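Local coordinates for protein heme oxygenase (Leptospira interrogans, PDB 5KZL) that binds heme and, as a heme oxygenase of the all-helical family, probably degrades it to biliverdin, carbon monoxide and free iron, at residues V54-E59 / Y80-L85; L89-G94 / L151-G156. The protein carries 1 engineered substitution. All coordinates share one frame; numbering follows the deposited sequence. Where two conformers were deposited one is given.

Contact 1: residues V54-E59 / Y80-L85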
loop_
_atom_site.group_PDB
_atom_site.type_symbol
_atom_site.label_atom_id
_atom_site.label_comp_id
_atom_site.label_asym_id
_atom_site.label_seq_id
_atom_site.Cartn_x
_atom_site.Cartn_y
_atom_site.Cartn_z
ATOM N N VAL A 54 6.993 4.183 3.537
ATOM C CA VAL A 54 5.625 4.593 3.187
ATOM C C VAL A 54 4.632 4.089 4.228
ATOM O O VAL A 54 3.865 4.884 4.782
ATOM C CB VAL A 54 5.286 4.108 1.751
ATOM C CG1 VAL A 54 3.786 4.208 1.463
ATOM C CG2 VAL A 54 6.110 4.871 0.709
ATOM N N TYR A 55 4.638 2.774 4.489
ATOM C CA TYR A 55 3.716 2.188 5.465
ATOM C C TYR A 55 3.995 2.649 6.887
ATOM O O TYR A 55 3.046 2.822 7.626
ATOM C CB TYR A 55 3.702 0.661 5.352
ATOM C CG TYR A 55 2.974 0.161 4.123
ATOM C CD1 TYR A 55 1.607 -0.088 4.155
ATOM C CD2 TYR A 55 3.655 -0.078 2.933
ATOM C CE1 TYR A 55 0.931 -0.575 3.033
ATOM C CE2 TYR A 55 2.993 -0.584 1.809
ATOM C CZ TYR A 55 1.632 -0.823 1.867
ATOM O OH TYR A 55 0.974 -1.306 0.774
ATOM N N GLU A 56 5.266 2.862 7.275
ATOM C CA GLU A 56 5.597 3.383 8.609
ATOM C C GLU A 56 4.883 4.720 8.812
ATOM O O GLU A 56 4.239 4.913 9.844
ATOM C CB GLU A 56 7.114 3.557 8.771
ATOM C CG GLU A 56 7.521 4.333 10.015
ATOM C CD GLU A 56 9.016 4.529 10.140
ATOM O OE1 GLU A 56 9.627 5.123 9.221
ATOM O OE2 GLU A 56 9.580 4.080 11.162
ATOM N N SER A 57 4.979 5.628 7.826
ATOM C CA SER A 57 4.335 6.950 7.866
ATOM C C SER A 57 2.809 6.827 7.826
ATOM O O SER A 57 2.128 7.415 8.670
ATOM C CB SER A 57 4.809 7.817 6.708
ATOM O OG SER A 57 4.233 9.110 6.847
ATOM N N MET A 58 2.272 6.045 6.848
ATOM C CA MET A 58 0.831 5.872 6.751
ATOM C C MET A 58 0.243 5.341 8.059
ATOM O O MET A 58 -0.771 5.887 8.509
ATOM C CB MET A 58 0.469 5.009 5.536
ATOM C CG MET A 58 -1.020 4.831 5.356
ATOM S SD MET A 58 -1.475 4.138 3.761
ATOM C CE MET A 58 -0.772 2.561 3.876
ATOM N N GLU A 59 0.901 4.347 8.706
ATOM C CA GLU A 59 0.442 3.752 9.970
ATOM C C GLU A 59 0.606 4.708 11.136
ATOM O O GLU A 59 -0.277 4.760 11.996
ATOM C CB GLU A 59 1.067 2.371 10.201
ATOM C CG GLU A 59 0.559 1.472 9.071
ATOM C CD GLU A 59 1.247 0.204 8.601
ATOM O OE1 GLU A 59 2.130 -0.325 9.312
ATOM O OE2 GLU A 59 0.824 -0.311 7.542
ATOM N N TYR A 80 -2.161 -3.394 8.667
ATOM C CA TYR A 80 -0.824 -2.791 8.843
ATOM C C TYR A 80 0.290 -3.687 8.321
ATOM O O TYR A 80 0.263 -4.914 8.527
ATOM C CB TYR A 80 -0.569 -2.330 10.279
ATOM C CG TYR A 80 -1.442 -1.196 10.784
ATOM C CD1 TYR A 80 -2.337 -0.536 9.937
ATOM C CD2 TYR A 80 -1.360 -0.770 12.108
ATOM C CE1 TYR A 80 -3.140 0.508 10.407
ATOM C CE2 TYR A 80 -2.155 0.271 12.587
ATOM C CZ TYR A 80 -3.062 0.886 11.741
ATOM O OH TYR A 80 -3.807 1.924 12.224
ATOM N N ARG A 81 1.240 -3.058 7.599
ATOM C CA ARG A 81 2.325 -3.724 6.871
ATOM C C ARG A 81 3.723 -3.447 7.376
ATOM O O ARG A 81 4.633 -4.188 6.995
ATOM C CB ARG A 81 2.247 -3.365 5.357
ATOM C CG ARG A 81 0.916 -3.673 4.626
ATOM C CD ARG A 81 0.643 -5.158 4.442
ATOM N NE ARG A 81 0.138 -5.794 5.666
ATOM C CZ ARG A 81 0.266 -7.089 5.949
ATOM N NH1 ARG A 81 -0.228 -7.582 7.080
ATOM N NH2 ARG A 81 0.857 -7.905 5.090
ATOM N N LYS A 82 3.926 -2.379 8.194
ATOM C CA LYS A 82 5.267 -1.984 8.658
ATOM C C LYS A 82 6.079 -3.160 9.232
ATOM O O LYS A 82 7.229 -3.356 8.825
ATOM C CB LYS A 82 5.181 -0.822 9.673
ATOM C CG LYS A 82 6.491 -0.377 10.314
ATOM C CD LYS A 82 6.199 0.508 11.508
ATOM C CE LYS A 82 7.153 0.244 12.639
ATOM N NZ LYS A 82 6.787 1.020 13.850
ATOM N N ASN A 83 5.466 -3.956 10.128
ATOM C CA ASN A 83 6.166 -5.094 10.747
ATOM C C ASN A 83 6.430 -6.243 9.778
ATOM O O ASN A 83 7.486 -6.867 9.854
ATOM C CB ASN A 83 5.446 -5.570 12.000
ATOM C CG ASN A 83 5.514 -4.570 13.138
ATOM O OD1 ASN A 83 6.480 -3.818 13.307
ATOM N ND2 ASN A 83 4.505 -4.574 13.975
ATOM N N ALA A 84 5.504 -6.489 8.846
ATOM C CA ALA A 84 5.667 -7.519 7.805
ATOM C C ALA A 84 6.857 -7.124 6.921
ATOM O O ALA A 84 7.711 -7.971 6.638
ATOM C CB ALA A 84 4.403 -7.630 6.965
ATOM N N LEU A 85 6.945 -5.823 6.547
ATOM C CA LEU A 85 8.042 -5.268 5.746
ATOM C C LEU A 85 9.396 -5.412 6.436
ATOM O O LEU A 85 10.349 -5.879 5.802
ATOM C CB LEU A 85 7.748 -3.817 5.327
ATOM C CG LEU A 85 6.700 -3.752 4.204
ATOM C CD1 LEU A 85 6.052 -2.415 4.119
ATOM C CD2 LEU A 85 7.301 -4.153 2.852
HETATM O O HOH W 1 8.529 3.217 13.487
#
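The carboxylate of E59, on helix 41-64, takes the backbone amides of R81, just before helix 82-93, and of K82, its first residue. R81 N gives its hydrogen to OE2 of E59 over 2.8 Å in a nearly straight bond (170°), and K82 N reaches OE1 of E59 at 2.9 Å. Both amides come in on the syn side, tilted somewhat out of the carboxylate plane. Because OE2 also bonds to Y133 of helix 125-151, the group is held from two elements at once. An extended glutamate suits this place, being long enough to span the gap between helices and carrying two acceptors for adjacent N-H groups.

The same side chain meets Y80, whose ring lies nearly parallel to the carboxylate, the planes 16° apart. CG of E59 sits over one face of that ring in a CH-pi contact, 3.9 Å from its centroid.

Deeper in, the aliphatic root of R81 runs alongside Y55: CB lies over the tyrosine face and CG comes to 3.5 Å from CE1 of Y55. With chi2 and chi3 bent, the guanidinium leads away to the carbonyls of F161 and E163, while Y55 OH bonds to R132 and D136. L85 completes the apolar patch, its CD1 3.6 Å from CD2 of Y55. Toward the outside, a water accepts from K82 NZ and donates to E56 OE2, bridging two charged atoms that stand 4.9 Å apart.

The two N-H donors, the helix N-terminal end and Y133 should all favour the ionised form of E59, offsetting the cost of burying its charge.

Contact 2: residues L89-G94 / L151-G156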
loop_
_atom_site.group_PDB
_atom_site.type_symbol
_atom_site.label_atom_id
_atom_site.label_comp_id
_atom_site.label_asym_id
_atom_site.label_seq_id
_atom_site.Cartn_x
_atom_site.Cartn_y
_atom_site.Cartn_z
ATOM N N LEU A 89 12.550 -7.484 5.112
ATOM C CA LEU A 89 13.836 -6.790 5.007
ATOM C C LEU A 89 14.947 -7.541 5.756
ATOM O O LEU A 89 16.052 -7.690 5.242
ATOM C CB LEU A 89 13.736 -5.331 5.439
ATOM C CG LEU A 89 13.047 -4.427 4.419
ATOM C CD1 LEU A 89 12.550 -3.179 5.081
ATOM C CD2 LEU A 89 14.004 -4.091 3.258
ATOM N N GLN A 90 14.632 -8.076 6.951
ATOM C CA GLN A 90 15.606 -8.882 7.678
ATOM C C GLN A 90 15.951 -10.159 6.858
ATOM O O GLN A 90 17.113 -10.554 6.838
ATOM C CB GLN A 90 15.058 -9.247 9.076
ATOM C CG GLN A 90 16.069 -9.963 10.015
ATOM C CD GLN A 90 16.269 -11.437 9.690
ATOM O OE1 GLN A 90 15.312 -12.190 9.449
ATOM N NE2 GLN A 90 17.527 -11.884 9.634
ATOM N N PHE A 91 14.957 -10.799 6.194
ATOM C CA PHE A 91 15.255 -12.000 5.402
ATOM C C PHE A 91 16.254 -11.672 4.270
ATOM O O PHE A 91 17.221 -12.413 4.060
ATOM C CB PHE A 91 13.980 -12.661 4.833
ATOM C CG PHE A 91 14.302 -13.755 3.830
ATOM C CD1 PHE A 91 14.719 -15.014 4.259
ATOM C CD2 PHE A 91 14.280 -13.497 2.465
ATOM C CE1 PHE A 91 15.066 -16.004 3.333
ATOM C CE2 PHE A 91 14.658 -14.472 1.543
ATOM C CZ PHE A 91 15.047 -15.720 1.981
ATOM N N PHE A 92 15.996 -10.587 3.525
ATOM C CA PHE A 92 16.862 -10.216 2.405
ATOM C C PHE A 92 18.239 -9.652 2.818
ATOM O O PHE A 92 19.249 -9.949 2.165
ATOM C CB PHE A 92 16.143 -9.256 1.446
ATOM C CG PHE A 92 15.049 -9.985 0.706
ATOM C CD1 PHE A 92 15.354 -10.890 -0.299
ATOM C CD2 PHE A 92 13.713 -9.827 1.074
ATOM C CE1 PHE A 92 14.344 -11.623 -0.934
ATOM C CE2 PHE A 92 12.707 -10.556 0.442
ATOM C CZ PHE A 92 13.027 -11.442 -0.567
ATOM N N TYR A 93 18.278 -8.832 3.870
ATOM C CA TYR A 93 19.528 -8.181 4.272
ATOM C C TYR A 93 20.338 -8.875 5.373
ATOM O O TYR A 93 21.513 -8.524 5.559
ATOM C CB TYR A 93 19.247 -6.745 4.691
ATOM C CG TYR A 93 18.997 -5.824 3.521
ATOM C CD1 TYR A 93 20.056 -5.306 2.775
ATOM C CD2 TYR A 93 17.708 -5.431 3.181
ATOM C CE1 TYR A 93 19.833 -4.446 1.704
ATOM C CE2 TYR A 93 17.474 -4.553 2.117
ATOM C CZ TYR A 93 18.543 -4.068 1.379
ATOM O OH TYR A 93 18.341 -3.217 0.317
ATOM N N GLY A 94 19.702 -9.773 6.131
ATOM C CA GLY A 94 20.308 -10.435 7.281
ATOM C C GLY A 94 20.095 -9.544 8.491
ATOM O O GLY A 94 19.540 -9.967 9.503
ATOM N N LEU A 151 12.213 -15.292 -7.116
ATOM C CA LEU A 151 13.437 -15.280 -6.303
ATOM C C LEU A 151 13.858 -16.649 -5.768
ATOM O O LEU A 151 14.876 -16.761 -5.069
ATOM C CB LEU A 151 13.275 -14.256 -5.159
ATOM C CG LEU A 151 13.186 -12.779 -5.580
ATOM C CD1 LEU A 151 12.703 -11.923 -4.448
ATOM C CD2 LEU A 151 14.508 -12.272 -6.141
ATOM N N ASN A 152 13.108 -17.709 -6.154
ATOM C CA ASN A 152 13.286 -19.085 -5.696
ATOM C C ASN A 152 13.391 -19.089 -4.166
ATOM O O ASN A 152 14.344 -19.623 -3.581
ATOM C CB ASN A 152 14.497 -19.769 -6.387
ATOM C CG ASN A 152 14.468 -21.269 -6.245
ATOM O OD1 ASN A 152 13.523 -21.855 -5.707
ATOM N ND2 ASN A 152 15.532 -21.919 -6.670
ATOM N N LEU A 153 12.416 -18.432 -3.509
ATOM C CA LEU A 153 12.430 -18.276 -2.063
ATOM C C LEU A 153 12.174 -19.557 -1.293
ATOM O O LEU A 153 11.355 -20.365 -1.735
ATOM C CB LEU A 153 11.392 -17.219 -1.625
ATOM C CG LEU A 153 11.606 -15.772 -2.094
ATOM C CD1 LEU A 153 10.477 -14.881 -1.603
ATOM C CD2 LEU A 153 12.951 -15.218 -1.602
ATOM N N PRO A 154 12.775 -19.713 -0.083
ATOM C CA PRO A 154 12.416 -20.875 0.759
ATOM C C PRO A 154 10.943 -20.775 1.167
ATOM O O PRO A 154 10.373 -19.673 1.199
ATOM C CB PRO A 154 13.303 -20.725 2.003
ATOM C CG PRO A 154 14.263 -19.633 1.705
ATOM C CD PRO A 154 13.718 -18.804 0.600
ATOM N N GLU A 155 10.333 -21.922 1.477
ATOM C CA GLU A 155 8.951 -22.036 1.925
ATOM C C GLU A 155 8.690 -21.128 3.125
ATOM O O GLU A 155 9.410 -21.199 4.116
ATOM C CB GLU A 155 8.654 -23.509 2.287
ATOM C CG GLU A 155 7.189 -23.807 2.567
ATOM C CD GLU A 155 6.224 -23.531 1.432
ATOM O OE1 GLU A 155 6.459 -24.026 0.305
ATOM O OE2 GLU A 155 5.221 -22.827 1.681
ATOM N N GLY A 156 7.706 -20.241 2.980
ATOM C CA GLY A 156 7.274 -19.307 4.017
ATOM C C GLY A 156 8.209 -18.174 4.396
ATOM O O GLY A 156 7.975 -17.500 5.399
#
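F91, on the last turn of helix 82-93, reaches across to L153 and P154 in the loop that follows helix 125-151. Its CB points toward that loop, and with CG anti to the backbone N (chi1 170°) the ring is carried outward from the helix. Beyond CG, CD2 stands over the centre of the neighbouring F92 ring, 3.7 Å above its plane, so one phenylalanine braces the next before either meets the loop. Farther out the two sides of the ring part company. CE2 of F91 comes to 3.7 Å from CD2 of L153, whereas CE1 approaches CG and CD of P154. The tip, CZ, makes the closest approach, 3.6 Å from CD of P154, the proline and the phenylalanine arriving from opposite directions.

F92 works on the more buried side. Its CE1 lies 3.9 Å from CD1 of L151 and equally far from CD2 of L153, both leucine side chains crossing it at about a right angle. CD2 of L153 thus touches both aromatic rings, which lie to the same side of it. The branched ends of the leucines suit the bulky rings, and the rigid ring of P154 offers an apolar surface where the chain is exposed. F92 also meets the ring of Y44 and the side chain of L48 on helix 41-64, and L151 also touches Y44, which ties the patch to a third element.

A small hydrophobic cluster of this kind, packing the last turn of helix 82-93 against the loop that follows helix 125-151, joins peripheral parts of the all-helical heme oxygenase fold, with the L151 side chain about 14 Å from the heme.

How the contacts relate
Helix 82-93 takes part in both contacts, with its beginning in contact 1 and its end in contact 2, whose centres lie 18 Å apart. Contact 1 is partly buried, about 9 Å between its centre and that of the chain, and its Y55 side chain is about 8 Å from the heme; contact 2 is a surface contact, its centre about 20 Å from that of the chain. Their chemistry follows: the first combines backbone amides, a carboxylate and aromatic faces, whereas the second has no hydrogen bond across it and relies on apolar side chains. Side chains of helix 41-64 touch both contacts, whereas helix 125-151 flanks contact 1 and the loop that follows it forms half of contact 2.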